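Emp46p (Saccharomyces cerevisiae, PDB 2A6W) takes part in the secretion of glycoproteins, as a member of the legume-like lectin family, and is also implicated in nuclear architecture and gene silencing. Local coordinates at residues D119-S124 with S146-Y151; I68-R73 with L85-K90. One frame throughout, in Å; residues are numbered along the deposited sequence.

Contact 1 (D119-S124 with S146-Y151); sequences DKLGES and SCLFQY
Ser124 and Leu148 face each other as an antiparallel, non-hydrogen-bonded pair, their CA atoms 4.2 Å apart, where the edge strand 145-148 of a concanavalin-type beta sandwich runs out beside the loop leading into strand 124-131. The site illustrates how a sheet edge is finished once regular strand pairing ends.

A backbone bond flanks this pair. Phe149 N gives its hydrogen to Glu123 O over 3.2 Å; the N-H...O angle is nearly straight at 173°, yet the donor meets the oxygen from above the carbonyl plane. The loop also braces itself, for Ser124 OG donates to Gly122 O at 2.8 Å. Next along strand 145-148, Cys147 is joined by a disulfide to Cys181 on strand 179-184, an outermost strand of the second sheet.

The apolar share belongs to Leu121, whose CB lies 3.8 Å from Leu148 CD2, while its CD1 branch lies 4.0 Å from Ser146 CB.

The polar share is concentrated in Glu123. Beyond CG its chain is extended (chi2 170°), which carries the carboxylate to the backbone beyond the strand. OE1 accepts from Gln152 N as well as from Tyr151 N, whereas OE2 forms a salt bridge with Arg78, so both oxygens are engaged and the rotation of the group is probably well fixed. CG of the same side chain rests 3.6 Å from Tyr151 CE2, and OE1 sits over one face of that ring, displaced toward its rim. The hydrogen of Tyr151 N comes down on Glu123 OE1 from above the carboxylate plane, 2.9 Å from nitrogen to oxygen.

Contact 2 (I68-R73 with L85-K90); sequences IEWTFR and LAFWLK
Between Trp70 and Phe87 the aromatic groups come close without settling into either classical geometry: the five-membered ring of Trp70 and the ring of Phe87 have centroids 4.5 Å apart and planes inclined at 46°. Phe87 presents its CD1-CE1 side to one face of the indole, with CE1 3.4 Å from Trp70 CG, and the two side chains pass each other in opposite directions. Both have CG anti to the carbonyl carbon, an arrangement that lets them overlap alongside one another.

The farther end of Phe87 serves a second ring. Its CZ lies 4.0 Å from Phe72 CD2, again at an oblique inclination, and Trp70, Phe72 and Phe87 thereby make an aromatic cluster with Phe87 in the middle. This is the interior of a concanavalin-type beta sandwich: strands 66-75 and 84-90 belong to different sheets, and their segments 68-73 and 85-90 run nearly antiparallel, at 170°, with axes 10.1 Å apart at closest approach. No direct hydrogen bond spans that gap, as expected where side chains from facing sheets interleave. Thr199 of strand 196-202 and Leu160 of strand 158-165 press on Phe87 from the two sheets.

Aliphatic groups extend the packing along the strands. Leu85 CD2 lies 3.6 Å from Phe72 CD1, while at the other end Ile68 CD1 and Leu89 CD1 touch at 3.7 Å.

One polar group is buried among these hydrocarbons. The indole NE1 of Trp70 donates to a water 2.9 Å away, and that water in turn donates a hydrogen bond to Trp88 O at 2.8 Å, bridging the sheets and satisfying both the ring nitrogen and the carbonyl.

How the contacts relate
Together the two contacts contrast the centre of a beta sandwich with its margin. Contact 2 lies near the centre of the folded chain and is wholly buried; contact 1, about 16 Å away between centres, is only partly buried and includes exposed residues. Both draw on the same sheet: 85-90 lies on an inner strand, whereas 146-151 starts on an outermost one. Chemistry follows place. Facing sheets are joined in contact 2 by aromatic and aliphatic side chains plus a bridging water, while contact 1 adds backbone bonds and a doubly engaged carboxylate to a small leucine contact. The two meet where Phe149 CE2 packs against Phe72 CZ at 4.3 Å.

Contact 1 (D119-S124 with S146-Y151)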
loop_
_atom_site.group_PDB
_atom_site.type_symbol
_atom_site.label_atom_id
_atom_site.label_comp_id
_atom_site.label_asym_id
_atom_site.label_seq_id
_atom_site.Cartn_x
_atom_site.Cartn_y
_atom_site.Cartn_z
ATOM N N ASP A 119 -3.594 -7.704 16.816
ATOM C CA ASP A 119 -3.663 -8.391 18.115
ATOM C C ASP A 119 -5.056 -8.914 18.434
ATOM O O ASP A 119 -5.177 -9.954 19.082
ATOM C CB ASP A 119 -3.162 -7.497 19.274
ATOM C CG ASP A 119 -3.625 -6.042 19.155
ATOM O OD1 ASP A 119 -2.965 -5.244 18.431
ATOM O OD2 ASP A 119 -4.634 -5.590 19.750
ATOM N N LYS A 120 -6.095 -8.222 17.958
ATOM C CA LYS A 120 -7.479 -8.615 18.234
ATOM C C LYS A 120 -8.304 -9.231 17.085
ATOM O O LYS A 120 -9.088 -10.136 17.333
ATOM C CB LYS A 120 -8.228 -7.438 18.860
ATOM C CG LYS A 120 -7.797 -7.157 20.301
ATOM C CD LYS A 120 -8.257 -5.796 20.768
ATOM C CE LYS A 120 -7.848 -5.549 22.207
ATOM N NZ LYS A 120 -8.570 -4.393 22.781
ATOM N N LEU A 121 -8.125 -8.762 15.840
ATOM C CA LEU A 121 -8.818 -9.342 14.677
ATOM C C LEU A 121 -8.154 -10.550 14.034
ATOM O O LEU A 121 -8.808 -11.330 13.341
ATOM C CB LEU A 121 -8.950 -8.283 13.586
ATOM C CG LEU A 121 -9.717 -6.997 13.847
ATOM C CD1 LEU A 121 -9.469 -6.045 12.704
ATOM C CD2 LEU A 121 -11.197 -7.297 13.971
ATOM N N GLY A 122 -6.840 -10.679 14.210
ATOM C CA GLY A 122 -6.061 -11.626 13.438
ATOM C C GLY A 122 -5.740 -11.078 12.052
ATOM O O GLY A 122 -5.731 -9.862 11.870
ATOM N N GLU A 123 -5.467 -11.970 11.109
ATOM C CA GLU A 123 -5.148 -11.585 9.729
ATOM C C GLU A 123 -6.264 -10.722 9.196
ATOM O O GLU A 123 -7.374 -11.170 9.192
ATOM C CB GLU A 123 -5.076 -12.786 8.813
ATOM C CG GLU A 123 -3.687 -13.290 8.603
ATOM C CD GLU A 123 -3.668 -14.591 7.910
ATOM O OE1 GLU A 123 -3.217 -14.602 6.763
ATOM O OE2 GLU A 123 -4.152 -15.567 8.498
ATOM N N SER A 124 -5.937 -9.518 8.733
ATOM C CA SER A 124 -6.940 -8.492 8.452
ATOM C C SER A 124 -6.358 -7.354 7.643
ATOM O O SER A 124 -5.130 -7.195 7.562
ATOM C CB SER A 124 -7.455 -7.916 9.789
ATOM O OG SER A 124 -6.389 -7.431 10.603
ATOM N N SER A 146 -12.313 -1.963 8.629
ATOM C CA SER A 146 -11.561 -3.211 8.552
ATOM C C SER A 146 -12.341 -4.348 7.958
ATOM O O SER A 146 -13.576 -4.299 7.828
ATOM C CB SER A 146 -11.132 -3.631 9.943
ATOM O OG SER A 146 -12.304 -3.769 10.730
ATOM N N CYS A 147 -11.606 -5.382 7.560
ATOM C CA CYS A 147 -12.178 -6.671 7.240
ATOM C C CYS A 147 -11.169 -7.738 7.574
ATOM O O CYS A 147 -9.982 -7.466 7.689
ATOM C CB CYS A 147 -12.595 -6.780 5.791
ATOM S SG CYS A 147 -11.242 -6.573 4.584
ATOM N N LEU A 148 -11.654 -8.940 7.792
ATOM C CA LEU A 148 -10.792 -10.091 8.002
ATOM C C LEU A 148 -10.384 -10.613 6.629
ATOM O O LEU A 148 -11.198 -10.631 5.697
ATOM C CB LEU A 148 -11.522 -11.159 8.801
ATOM C CG LEU A 148 -12.205 -10.689 10.100
ATOM C CD1 LEU A 148 -12.757 -11.878 10.827
ATOM C CD2 LEU A 148 -11.224 -9.914 10.970
ATOM N N PHE A 149 -9.116 -10.968 6.484
ATOM C CA PHE A 149 -8.584 -11.319 5.158
ATOM C C PHE A 149 -7.310 -12.130 5.300
ATOM O O PHE A 149 -6.341 -11.678 5.914
ATOM C CB PHE A 149 -8.314 -10.049 4.336
ATOM C CG PHE A 149 -7.870 -10.351 2.949
ATOM C CD1 PHE A 149 -8.795 -10.803 2.016
ATOM C CD2 PHE A 149 -6.536 -10.282 2.608
ATOM C CE1 PHE A 149 -8.382 -11.117 0.722
ATOM C CE2 PHE A 149 -6.132 -10.620 1.329
ATOM C CZ PHE A 149 -7.048 -11.011 0.406
ATOM N N GLN A 150 -7.320 -13.321 4.714
ATOM C CA GLN A 150 -6.206 -14.247 4.782
ATOM C C GLN A 150 -5.179 -13.928 3.700
ATOM O O GLN A 150 -5.528 -13.911 2.526
ATOM C CB GLN A 150 -6.714 -15.665 4.606
ATOM C CG GLN A 150 -5.676 -16.729 4.903
ATOM C CD GLN A 150 -6.131 -18.141 4.620
ATOM O OE1 GLN A 150 -7.205 -18.367 4.080
ATOM N NE2 GLN A 150 -5.297 -19.098 4.974
ATOM N N TYR A 151 -3.943 -13.668 4.093
ATOM C CA TYR A 151 -2.871 -13.275 3.152
ATOM C C TYR A 151 -1.554 -14.043 3.414
ATOM O O TYR A 151 -0.759 -14.249 2.503
ATOM C CB TYR A 151 -2.601 -11.747 3.186
ATOM C CG TYR A 151 -2.007 -11.273 4.489
ATOM C CD1 TYR A 151 -0.634 -11.288 4.690
ATOM C CD2 TYR A 151 -2.831 -10.892 5.562
ATOM C CE1 TYR A 151 -0.078 -10.892 5.921
ATOM C CE2 TYR A 151 -2.288 -10.492 6.796
ATOM C CZ TYR A 151 -0.930 -10.478 6.960
ATOM O OH TYR A 151 -0.399 -10.126 8.178
#

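Contact 2 (I68-R73 with L85-K90)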
loop_
_atom_site.group_PDB
_atom_site.type_symbol
_atom_site.label_atom_id
_atom_site.label_comp_id
_atom_site.label_asym_id
_atom_site.label_seq_id
_atom_site.Cartn_x
_atom_site.Cartn_y
_atom_site.Cartn_z
ATOM N N ILE A 68 -6.912 2.746 -7.810
ATOM C CA ILE A 68 -5.579 2.158 -7.657
ATOM C C ILE A 68 -5.733 0.689 -7.369
ATOM O O ILE A 68 -6.490 0.310 -6.457
ATOM C CB ILE A 68 -4.808 2.791 -6.514
ATOM C CG1 ILE A 68 -4.474 4.226 -6.865
ATOM C CG2 ILE A 68 -3.547 2.021 -6.250
ATOM C CD1 ILE A 68 -4.023 5.018 -5.704
ATOM N N GLU A 69 -4.995 -0.125 -8.126
ATOM C CA GLU A 69 -4.966 -1.558 -7.933
ATOM C C GLU A 69 -3.535 -2.023 -7.657
ATOM O O GLU A 69 -2.649 -1.871 -8.501
ATOM C CB GLU A 69 -5.478 -2.309 -9.161
ATOM C CG GLU A 69 -6.962 -2.179 -9.398
ATOM C CD GLU A 69 -7.411 -2.666 -10.764
ATOM O OE1 GLU A 69 -6.547 -2.963 -11.636
ATOM O OE2 GLU A 69 -8.651 -2.714 -10.979
ATOM N N TRP A 70 -3.345 -2.632 -6.506
ATOM C CA TRP A 70 -2.079 -3.260 -6.160
ATOM C C TRP A 70 -2.266 -4.783 -6.166
ATOM O O TRP A 70 -3.221 -5.300 -5.586
ATOM C CB TRP A 70 -1.644 -2.834 -4.760
ATOM C CG TRP A 70 -1.226 -1.394 -4.548
ATOM C CD1 TRP A 70 -2.008 -0.376 -4.091
ATOM C CD2 TRP A 70 0.083 -0.843 -4.720
ATOM N NE1 TRP A 70 -1.271 0.777 -3.971
ATOM C CE2 TRP A 70 0.023 0.517 -4.353
ATOM C CE3 TRP A 70 1.317 -1.366 -5.172
ATOM C CZ2 TRP A 70 1.144 1.369 -4.418
ATOM C CZ3 TRP A 70 2.412 -0.523 -5.248
ATOM C CH2 TRP A 70 2.327 0.813 -4.867
ATOM N N THR A 71 -1.333 -5.505 -6.776
ATOM C CA THR A 71 -1.315 -6.961 -6.754
ATOM C C THR A 71 -0.083 -7.380 -5.950
ATOM O O THR A 71 1.033 -6.929 -6.251
ATOM C CB THR A 71 -1.245 -7.527 -8.162
ATOM O OG1 THR A 71 -2.371 -7.054 -8.922
ATOM C CG2 THR A 71 -1.389 -9.014 -8.141
ATOM N N PHE A 72 -0.318 -8.159 -4.890
ATOM C CA PHE A 72 0.682 -8.387 -3.858
ATOM C C PHE A 72 0.530 -9.780 -3.327
ATOM O O PHE A 72 -0.449 -10.462 -3.594
ATOM C CB PHE A 72 0.501 -7.406 -2.684
ATOM C CG PHE A 72 -0.749 -7.673 -1.882
ATOM C CD1 PHE A 72 -0.731 -8.533 -0.800
ATOM C CD2 PHE A 72 -1.973 -7.101 -2.257
ATOM C CE1 PHE A 72 -1.886 -8.800 -0.088
ATOM C CE2 PHE A 72 -3.109 -7.374 -1.540
ATOM C CZ PHE A 72 -3.076 -8.221 -0.473
ATOM N N ARG A 73 1.510 -10.219 -2.548
ATOM C CA ARG A 73 1.371 -11.440 -1.787
ATOM C C ARG A 73 2.350 -11.453 -0.635
ATOM O O ARG A 73 3.322 -10.716 -0.623
ATOM C CB ARG A 73 1.609 -12.724 -2.629
ATOM C CG ARG A 73 2.998 -12.881 -3.181
ATOM C CD ARG A 73 3.099 -14.048 -4.155
ATOM N NE ARG A 73 4.406 -14.066 -4.778
ATOM C CZ ARG A 73 4.773 -14.874 -5.767
ATOM N NH1 ARG A 73 3.950 -15.770 -6.320
ATOM N NH2 ARG A 73 5.997 -14.761 -6.246
ATOM N N LEU A 85 2.247 -5.217 5.875
ATOM C CA LEU A 85 2.295 -4.616 4.565
ATOM C C LEU A 85 1.297 -3.453 4.542
ATOM O O LEU A 85 0.110 -3.612 4.863
ATOM C CB LEU A 85 1.941 -5.659 3.510
ATOM C CG LEU A 85 1.673 -5.153 2.082
ATOM C CD1 LEU A 85 2.904 -4.493 1.450
ATOM C CD2 LEU A 85 1.200 -6.330 1.237
ATOM N N ALA A 86 1.788 -2.288 4.159
ATOM C CA ALA A 86 0.994 -1.064 4.185
ATOM C C ALA A 86 0.870 -0.464 2.807
ATOM O O ALA A 86 1.803 -0.488 2.011
ATOM C CB ALA A 86 1.603 -0.051 5.107
ATOM N N PHE A 87 -0.296 0.090 2.544
ATOM C CA PHE A 87 -0.568 0.845 1.338
ATOM C C PHE A 87 -0.974 2.246 1.751
ATOM O O PHE A 87 -1.822 2.432 2.635
ATOM C CB PHE A 87 -1.659 0.168 0.516
ATOM C CG PHE A 87 -1.265 -1.185 0.021
ATOM C CD1 PHE A 87 -0.495 -1.310 -1.107
ATOM C CD2 PHE A 87 -1.649 -2.330 0.706
ATOM C CE1 PHE A 87 -0.110 -2.569 -1.572
ATOM C CE2 PHE A 87 -1.261 -3.565 0.274
ATOM C CZ PHE A 87 -0.491 -3.697 -0.878
ATOM N N TRP A 88 -0.373 3.225 1.083
ATOM C CA TRP A 88 -0.414 4.620 1.504
ATOM C C TRP A 88 -0.987 5.547 0.459
ATOM O O TRP A 88 -0.776 5.397 -0.737
ATOM C CB TRP A 88 0.983 5.146 1.814
ATOM C CG TRP A 88 1.761 4.345 2.818
ATOM C CD1 TRP A 88 2.612 3.334 2.543
ATOM C CD2 TRP A 88 1.798 4.526 4.231
ATOM N NE1 TRP A 88 3.172 2.853 3.695
ATOM C CE2 TRP A 88 2.681 3.564 4.752
ATOM C CE3 TRP A 88 1.166 5.398 5.124
ATOM C CZ2 TRP A 88 2.946 3.457 6.103
ATOM C CZ3 TRP A 88 1.450 5.295 6.450
ATOM C CH2 TRP A 88 2.305 4.314 6.938
ATOM N N LEU A 89 -1.684 6.551 0.967
ATOM C CA LEU A 89 -2.173 7.661 0.191
ATOM C C LEU A 89 -1.958 8.837 1.140
ATOM O O LEU A 89 -2.712 8.979 2.097
ATOM C CB LEU A 89 -3.655 7.432 -0.104
ATOM C CG LEU A 89 -4.135 7.490 -1.529
ATOM C CD1 LEU A 89 -3.462 6.424 -2.369
ATOM C CD2 LEU A 89 -5.637 7.364 -1.576
ATOM N N LYS A 90 -0.898 9.626 0.958
ATOM C CA LYS A 90 -0.617 10.677 1.942
ATOM C C LYS A 90 -0.147 12.036 1.409
ATOM O O LYS A 90 0.709 12.117 0.527
ATOM C CB LYS A 90 0.328 10.167 3.029
ATOM C CG LYS A 90 1.748 9.835 2.606
ATOM C CD LYS A 90 2.461 9.093 3.747
ATOM C CE LYS A 90 3.618 9.883 4.333
ATOM N NZ LYS A 90 4.193 9.142 5.485
HETATM O O HOH W 1 -1.026 3.072 -2.237
#